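PDB 4L63: ECXA from Escherichia coli, which binds a zinc ion through three histidines and is probably a metallopeptidase of the metzincin type. Local coordinates for residues I158-E161 against I162-L166; G225-R228 against N229-E232; G233-V236 against M237-G240; L168-N171 against N172-G175. All coordinates share one frame; numbering follows the deposited sequence.

Contact 1: I158-E161 against I162-L166; sequences IKHE and IGHIL. With ZN (zinc ion), chain G.
His160 and His164 meet at the zinc ion because their first torsions differ: CG of His160 stands opposite its own main-chain nitrogen (chi1 176°), whereas CG of His164 stands opposite its carbonyl carbon (chi1 -74°). One helical turn apart, the two rings thus converge from either end of an HExxH zinc-binding motif, here on helix 146-165. Each ligates through NE2, with His160 NE2 2.1 Å and His164 NE2 2.2 Å from the metal; the two nitrogens are consequently only 3.3 Å apart without being hydrogen-bonded. The ring planes are nearly perpendicular, at 88°, and meet obliquely. Both rings are also held at ND1, which bonds to the carbonyl oxygen of Ile198 in His160 and of Leu168 in His164, so their rotation is fixed from both sides. His170 completes the trio of protein ligands. Glu161, the glutamate of the motif, bends at chi2 and brings OE1 to the edge of the His164 ring, close to its plane and 3.5 Å from His164 CD2; this oxygen is hydrogen-bonded to Thr106. Beneath the site run ordinary helical bonds, such as Ile165 N to Glu161 O. On the buried flank Ile162 packs against Phe68 and Phe93. The other carboxylate oxygen, Glu161 OE2, accepts a 2.7 Å hydrogen bond from the water that lies 2.5 Å from the zinc ion.

Contact 2: G225-R228 against N229-E232; sequences GPSR and NDIE
Ser227 and Asp230 grip each other in a capping box at the start of helix 228-239, with Ser227 as N-cap. Two reciprocal hydrogen bonds define it. Asp230 N donates to Ser227 OG at 3.1 Å, and Ser227 N donates to Asp230 OD2 at 2.9 Å in a nearly straight bond (171°) that arrives from above the carboxylate plane. With chi1 at 68°, Ser227 OG sits between its own backbone nitrogen and carbonyl carbon, which turns it to the first turn of the helix. The Asp230 carboxylate is buried and has further partners, Ser197 OG at OD1 and Ile198 N at OD2, so the cap is tied to the loop whose Ile198 O also accepts from His160 ND1. Beside the box, Pro226 CB packs on Ile231 CD1 at 3.6 Å.

The partly exposed side is looser. Arg228 and Glu232 form no salt bridge; Arg228 NH2 and Glu232 OE2 are 4.9 Å apart, and what lies over one face of the guanidinium is the aliphatic Glu232 CG. The edge of that group is better engaged: Arg228 NH1 is shared between Ser251 OG and Asn229 OD1, the latter also bonded to Gln194. Guanidinium and amide planes stand 79° apart, and Arg228 NH1 reaches Asn229 OD1 at 3.0 Å.

Contact 3: G233-V236 against M237-G240; sequences GVRV and MRRG
Arg239 folds back over Val236 in the last turn of helix 228-239, and its side chain can be followed outward. Arg239 CB lies 4.1 Å from Val236 O, a loose approach, while Arg239 CG comes in to 3.4 Å from the same oxygen. The chi1 of 69° places CG between the backbone nitrogen and carbonyl carbon of Arg239, directing the chain back along the helix; from CG to NE it then runs extended. At the tip the guanidinium lays one face over Val236 CA, offset toward its rim, and Arg239 NH2 is 3.8 Å from Val236 CG2, both packing contacts of a flat cation on an aliphatic residue. Arg239 NH1 lies 3.6 Å from Arg235 O.

Arg235 and Arg238 extend together from the helix. Their NH1 atoms are 3.4 Å apart with guanidinium planes at 61°, a close pair of like charges that would probably disfavour each other; Arg238 NH1 has a weak hydrogen bond to Ser74 O.

Beneath the arginines, Val236 O accepts two bonds, from Gly240 N at 2.7 Å nearly in line with the carbonyl and from Arg239 N at 3.0 Å from well above its plane. A carbonyl that takes both the i+3 and the i+4 amide, with the i+4 residue a glycine at positive phi (58°), is characteristic of a helix C-terminus.

Contact 4: L168-N171 against N172-G175; sequences LLHN and NEGG. With ZN (zinc ion), chain G.
The carboxylate of Glu173 runs alongside the His170 ring, and three hydrogen bonds join the two residues. Two use the carboxylate: His170 ND1 donates to Glu173 OE2 at 2.9 Å, a His-carboxylate bond, and His170 N donates to Glu173 OE1, also at 2.9 Å. Both oxygens are met from above the carboxylate plane, which stands 47° from the ring. Beyond CG the glutamate chain is extended (chi2 169°), and this reach lets it span the ring nitrogen and the main-chain amide together. The third bond, Glu173 N to His170 O at 3.1 Å, closes a type I beta turn.

Metal binding occupies the other ring nitrogen, His170 NE2, 2.1 Å from the zinc ion. Glu173 is therefore a second-shell residue that fixes the rotation of a first-shell ligand, and its charge may make the imidazole more electron-rich.

A water bridges the turn, donating to Asn171 O at 2.7 Å while accepting from Gly174 N at 2.9 Å. The amides of Asn171 and Asn172 both bond to Asn201.

Apolar packing places the loop in the fold. Between helix 146-165 and strand 177-178, it sets Leu169 on Ile13 and Tyr15 of strand 12-16 and on Phe178, while Leu168 rests against Val234 and Met237 of helix 228-239.

Contacts 1 and 4 together make the zinc site: the helix of contact 1 gives two ligands and the loop of contact 4 the third, with His170 NE2 3.3 Å from His164 NE2 and 3.4 Å from His160 NE2. Their backbones also join, through a probable hydrogen bond from Leu168 N to Gly163 O at 3.0 Å. Contact 2 is the capped start of helix 228-239 and contact 3 its C-terminal end, both remote from the metal; the Asp230 side chain is about 11 Å and that of Val234 about 13 Å from it. Leu168 links the halves, its CD1 lying 3.8 Å from Val234 CG2 and 3.9 Å from Asp230 O, while Leu166 O meets Met237 CB at 3.5 Å.

Contact 1: I158-E161 against I162-L166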
# COMPACT_ATOMS: atom_id res chain seq x y z
N ILE A 158 21.86 -16.10 -16.40
CA ILE A 158 22.76 -14.96 -16.34
C ILE A 158 22.09 -13.74 -15.68
O ILE A 158 22.68 -13.14 -14.79
CB ILE A 158 23.27 -14.58 -17.75
CG1 ILE A 158 24.19 -15.69 -18.27
CG2 ILE A 158 24.00 -13.26 -17.72
CD1 ILE A 158 24.94 -15.34 -19.55
N LYS A 159 20.88 -13.40 -16.11
CA LYS A 159 20.12 -12.31 -15.48
C LYS A 159 19.93 -12.53 -13.98
O LYS A 159 20.08 -11.60 -13.18
CB LYS A 159 18.76 -12.15 -16.16
CG LYS A 159 18.85 -11.67 -17.59
CD LYS A 159 17.51 -11.77 -18.28
CE LYS A 159 17.69 -11.68 -19.78
NZ LYS A 159 16.40 -11.37 -20.45
N HIS A 160 19.61 -13.76 -13.60
CA HIS A 160 19.47 -14.14 -12.19
C HIS A 160 20.79 -13.91 -11.44
O HIS A 160 20.80 -13.33 -10.36
CB HIS A 160 19.02 -15.60 -12.09
CG HIS A 160 18.95 -16.13 -10.69
ND1 HIS A 160 17.82 -16.04 -9.91
CD2 HIS A 160 19.88 -16.76 -9.93
CE1 HIS A 160 18.05 -16.60 -8.74
NE2 HIS A 160 19.30 -17.04 -8.73
N GLU A 161 21.90 -14.35 -12.02
CA GLU A 161 23.20 -14.17 -11.38
C GLU A 161 23.60 -12.69 -11.28
O GLU A 161 24.23 -12.28 -10.30
CB GLU A 161 24.28 -14.98 -12.11
CG GLU A 161 24.09 -16.50 -12.04
CD GLU A 161 23.79 -17.02 -10.64
OE1 GLU A 161 24.51 -16.65 -9.69
OE2 GLU A 161 22.84 -17.81 -10.48
N ILE A 162 23.23 -11.89 -12.28
CA ILE A 162 23.40 -10.43 -12.22
C ILE A 162 22.69 -9.84 -10.99
O ILE A 162 23.21 -8.93 -10.34
CB ILE A 162 22.82 -9.72 -13.48
CG1 ILE A 162 23.38 -10.29 -14.78
CG2 ILE A 162 23.11 -8.22 -13.41
CD1 ILE A 162 24.82 -10.01 -15.01
N GLY A 163 21.50 -10.35 -10.70
CA GLY A 163 20.78 -9.94 -9.50
C GLY A 163 21.65 -10.09 -8.27
O GLY A 163 21.69 -9.20 -7.42
N HIS A 164 22.37 -11.22 -8.19
CA HIS A 164 23.27 -11.50 -7.07
C HIS A 164 24.46 -10.54 -7.06
O HIS A 164 24.87 -10.07 -6.00
CB HIS A 164 23.75 -12.95 -7.14
CG HIS A 164 22.72 -13.96 -6.76
ND1 HIS A 164 21.86 -13.77 -5.70
CD2 HIS A 164 22.40 -15.16 -7.30
CE1 HIS A 164 21.06 -14.82 -5.60
NE2 HIS A 164 21.36 -15.67 -6.56
N ILE A 165 25.01 -10.27 -8.24
CA ILE A 165 26.09 -9.29 -8.37
C ILE A 165 25.65 -7.96 -7.78
O ILE A 165 26.41 -7.28 -7.09
CB ILE A 165 26.51 -9.08 -9.84
CG1 ILE A 165 27.18 -10.33 -10.40
CG2 ILE A 165 27.48 -7.90 -9.97
CD1 ILE A 165 28.47 -10.68 -9.71
N LEU A 166 24.38 -7.62 -8.02
CA LEU A 166 23.82 -6.34 -7.62
C LEU A 166 23.29 -6.32 -6.19
O LEU A 166 22.63 -5.37 -5.79
CB LEU A 166 22.70 -5.93 -8.58
CG LEU A 166 23.14 -5.72 -10.03
CD1 LEU A 166 21.95 -5.45 -10.94
CD2 LEU A 166 24.17 -4.60 -10.13
ZN ZN G . 20.46 -17.61 -7.05
O HOH W 1 22.34 -18.87 -8.10

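Contact 2: G225-R228 against N229-E232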
# COMPACT_ATOMS: atom_id res chain seq x y z
N GLY A 225 12.94 -11.27 -17.35
CA GLY A 225 13.68 -10.11 -16.91
C GLY A 225 13.35 -9.74 -15.48
O GLY A 225 12.44 -10.32 -14.88
N PRO A 226 14.07 -8.76 -14.92
CA PRO A 226 13.83 -8.27 -13.56
C PRO A 226 12.41 -7.74 -13.43
O PRO A 226 11.95 -7.06 -14.33
CB PRO A 226 14.84 -7.13 -13.40
CG PRO A 226 15.82 -7.29 -14.53
CD PRO A 226 15.07 -7.95 -15.63
N SER A 227 11.73 -8.06 -12.33
CA SER A 227 10.39 -7.52 -12.11
C SER A 227 10.47 -6.07 -11.65
O SER A 227 11.56 -5.56 -11.40
CB SER A 227 9.64 -8.35 -11.08
OG SER A 227 10.25 -8.17 -9.80
N ARG A 228 9.32 -5.41 -11.52
CA ARG A 228 9.28 -4.07 -10.96
C ARG A 228 9.97 -4.03 -9.60
O ARG A 228 10.81 -3.17 -9.34
CB ARG A 228 7.85 -3.55 -10.81
CG ARG A 228 7.81 -2.12 -10.27
CD ARG A 228 6.74 -1.95 -9.20
NE ARG A 228 6.74 -0.61 -8.62
CZ ARG A 228 7.16 -0.34 -7.39
NH1 ARG A 228 7.63 -1.32 -6.61
NH2 ARG A 228 7.12 0.91 -6.93
N ASN A 229 9.63 -4.98 -8.73
CA ASN A 229 10.22 -4.98 -7.40
C ASN A 229 11.71 -5.32 -7.43
O ASN A 229 12.48 -4.80 -6.61
CB ASN A 229 9.47 -5.94 -6.47
CG ASN A 229 8.10 -5.39 -6.07
OD1 ASN A 229 7.72 -4.31 -6.50
ND2 ASN A 229 7.38 -6.13 -5.23
N ASP A 230 12.13 -6.19 -8.35
CA ASP A 230 13.55 -6.49 -8.52
C ASP A 230 14.34 -5.21 -8.80
O ASP A 230 15.41 -4.98 -8.23
CB ASP A 230 13.78 -7.48 -9.67
CG ASP A 230 13.36 -8.89 -9.33
OD1 ASP A 230 13.29 -9.24 -8.13
OD2 ASP A 230 13.11 -9.66 -10.28
N ILE A 231 13.79 -4.38 -9.68
CA ILE A 231 14.43 -3.12 -10.06
C ILE A 231 14.49 -2.16 -8.87
O ILE A 231 15.53 -1.55 -8.61
CB ILE A 231 13.68 -2.44 -11.23
CG1 ILE A 231 13.75 -3.31 -12.49
CG2 ILE A 231 14.22 -1.05 -11.50
CD1 ILE A 231 15.16 -3.57 -13.00
N GLU A 232 13.39 -2.03 -8.14
CA GLU A 232 13.37 -1.20 -6.95
C GLU A 232 14.33 -1.73 -5.87
O GLU A 232 14.91 -0.95 -5.10
CB GLU A 232 11.95 -1.10 -6.38
CG GLU A 232 11.02 -0.28 -7.26
CD GLU A 232 11.59 1.08 -7.60
OE1 GLU A 232 11.98 1.82 -6.66
OE2 GLU A 232 11.66 1.42 -8.80

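Contact 3: G233-V236 against M237-G240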
# COMPACT_ATOMS: atom_id res chain seq x y z
N GLY A 233 14.49 -3.06 -5.82
CA GLY A 233 15.41 -3.68 -4.89
C GLY A 233 16.83 -3.21 -5.13
O GLY A 233 17.56 -2.87 -4.20
N VAL A 234 17.24 -3.19 -6.40
CA VAL A 234 18.59 -2.75 -6.75
C VAL A 234 18.76 -1.25 -6.49
O VAL A 234 19.84 -0.82 -6.07
CB VAL A 234 18.93 -3.10 -8.21
CG1 VAL A 234 20.30 -2.54 -8.61
CG2 VAL A 234 18.92 -4.61 -8.40
N ARG A 235 17.72 -0.45 -6.73
CA ARG A 235 17.76 0.97 -6.36
C ARG A 235 18.08 1.16 -4.88
O ARG A 235 18.81 2.08 -4.51
CB ARG A 235 16.44 1.67 -6.66
CG ARG A 235 16.23 1.98 -8.10
CD ARG A 235 15.12 3.00 -8.32
NE ARG A 235 15.04 3.33 -9.73
CZ ARG A 235 15.88 4.16 -10.34
NH1 ARG A 235 16.85 4.75 -9.64
NH2 ARG A 235 15.76 4.41 -11.64
N VAL A 236 17.53 0.31 -4.03
CA VAL A 236 17.86 0.31 -2.62
C VAL A 236 19.33 -0.06 -2.41
O VAL A 236 20.05 0.61 -1.65
CB VAL A 236 16.96 -0.65 -1.83
CG1 VAL A 236 17.47 -0.80 -0.40
CG2 VAL A 236 15.52 -0.13 -1.83
N MET A 237 19.79 -1.11 -3.09
CA MET A 237 21.16 -1.60 -2.95
C MET A 237 22.16 -0.58 -3.49
O MET A 237 23.33 -0.60 -3.10
CB MET A 237 21.36 -2.93 -3.67
CG MET A 237 20.48 -4.08 -3.16
SD MET A 237 20.45 -4.26 -1.36
CE MET A 237 22.14 -4.75 -1.02
N ARG A 238 21.71 0.29 -4.39
CA ARG A 238 22.59 1.34 -4.92
C ARG A 238 22.82 2.45 -3.91
O ARG A 238 23.81 3.16 -3.99
CB ARG A 238 22.02 1.96 -6.20
CG ARG A 238 22.12 1.07 -7.42
CD ARG A 238 21.49 1.74 -8.62
NE ARG A 238 22.12 3.01 -8.94
CZ ARG A 238 21.46 4.09 -9.35
NH1 ARG A 238 20.14 4.05 -9.48
NH2 ARG A 238 22.11 5.20 -9.63
N ARG A 239 21.92 2.61 -2.95
CA ARG A 239 22.10 3.68 -1.97
C ARG A 239 22.42 3.12 -0.58
O ARG A 239 22.89 3.84 0.29
CB ARG A 239 20.87 4.59 -1.91
CG ARG A 239 19.63 3.96 -1.33
CD ARG A 239 18.56 5.02 -1.12
NE ARG A 239 17.34 4.46 -0.55
CZ ARG A 239 16.33 3.97 -1.27
NH1 ARG A 239 16.39 3.98 -2.60
NH2 ARG A 239 15.26 3.48 -0.66
N GLY A 240 22.16 1.83 -0.39
CA GLY A 240 22.46 1.17 0.86
C GLY A 240 21.75 1.80 2.04
O GLY A 240 20.63 2.30 1.91

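Contact 4: L168-N171 against N172-G175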
# COMPACT_ATOMS: atom_id res chain seq x y z
N LEU A 168 21.29 -8.65 -4.53
CA LEU A 168 20.04 -9.33 -4.20
C LEU A 168 20.29 -10.79 -3.84
O LEU A 168 21.25 -11.41 -4.30
CB LEU A 168 19.05 -9.24 -5.35
CG LEU A 168 18.65 -7.82 -5.74
CD1 LEU A 168 17.56 -7.84 -6.80
CD2 LEU A 168 18.21 -7.02 -4.52
N LEU A 169 19.41 -11.33 -3.00
CA LEU A 169 19.44 -12.74 -2.65
C LEU A 169 18.17 -13.38 -3.21
O LEU A 169 17.57 -12.83 -4.13
CB LEU A 169 19.56 -12.92 -1.14
CG LEU A 169 20.85 -12.31 -0.55
CD1 LEU A 169 20.77 -12.21 0.96
CD2 LEU A 169 22.08 -13.11 -0.96
N HIS A 170 17.76 -14.53 -2.67
CA HIS A 170 16.54 -15.17 -3.15
C HIS A 170 15.31 -14.70 -2.39
O HIS A 170 15.42 -14.30 -1.23
CB HIS A 170 16.65 -16.69 -3.03
CG HIS A 170 17.72 -17.27 -3.88
ND1 HIS A 170 18.56 -18.27 -3.44
CD2 HIS A 170 18.10 -17.00 -5.16
CE1 HIS A 170 19.41 -18.59 -4.39
NE2 HIS A 170 19.15 -17.84 -5.45
N ASN A 171 14.15 -14.82 -3.03
CA ASN A 171 12.89 -14.33 -2.45
C ASN A 171 12.61 -14.85 -1.05
O ASN A 171 12.02 -14.14 -0.23
CB ASN A 171 11.72 -14.69 -3.38
CG ASN A 171 11.36 -16.17 -3.36
OD1 ASN A 171 12.19 -17.03 -3.66
ND2 ASN A 171 10.09 -16.47 -3.06
N ASN A 172 13.04 -16.07 -0.76
CA ASN A 172 12.68 -16.70 0.51
C ASN A 172 13.80 -16.70 1.54
O ASN A 172 13.78 -17.50 2.49
CB ASN A 172 12.19 -18.14 0.27
CG ASN A 172 13.19 -18.98 -0.52
OD1 ASN A 172 14.35 -18.59 -0.69
ND2 ASN A 172 12.75 -20.15 -0.97
N GLU A 173 14.78 -15.82 1.36
CA GLU A 173 15.95 -15.84 2.23
C GLU A 173 16.02 -14.68 3.22
O GLU A 173 17.07 -14.42 3.82
CB GLU A 173 17.23 -15.89 1.38
CG GLU A 173 17.47 -17.30 0.82
CD GLU A 173 18.56 -17.35 -0.24
OE1 GLU A 173 19.02 -16.28 -0.69
OE2 GLU A 173 18.94 -18.49 -0.62
N GLY A 174 14.88 -14.02 3.43
CA GLY A 174 14.77 -13.04 4.49
C GLY A 174 15.09 -13.67 5.83
O GLY A 174 14.51 -14.70 6.19
N GLY A 175 16.03 -13.08 6.56
CA GLY A 175 16.38 -13.57 7.88
C GLY A 175 17.43 -14.67 7.87
O GLY A 175 17.91 -15.07 8.93
ZN ZN G . 20.46 -17.61 -7.05
O HOH W 2 12.15 -14.13 2.51
O HOH W 1 22.34 -18.87 -8.10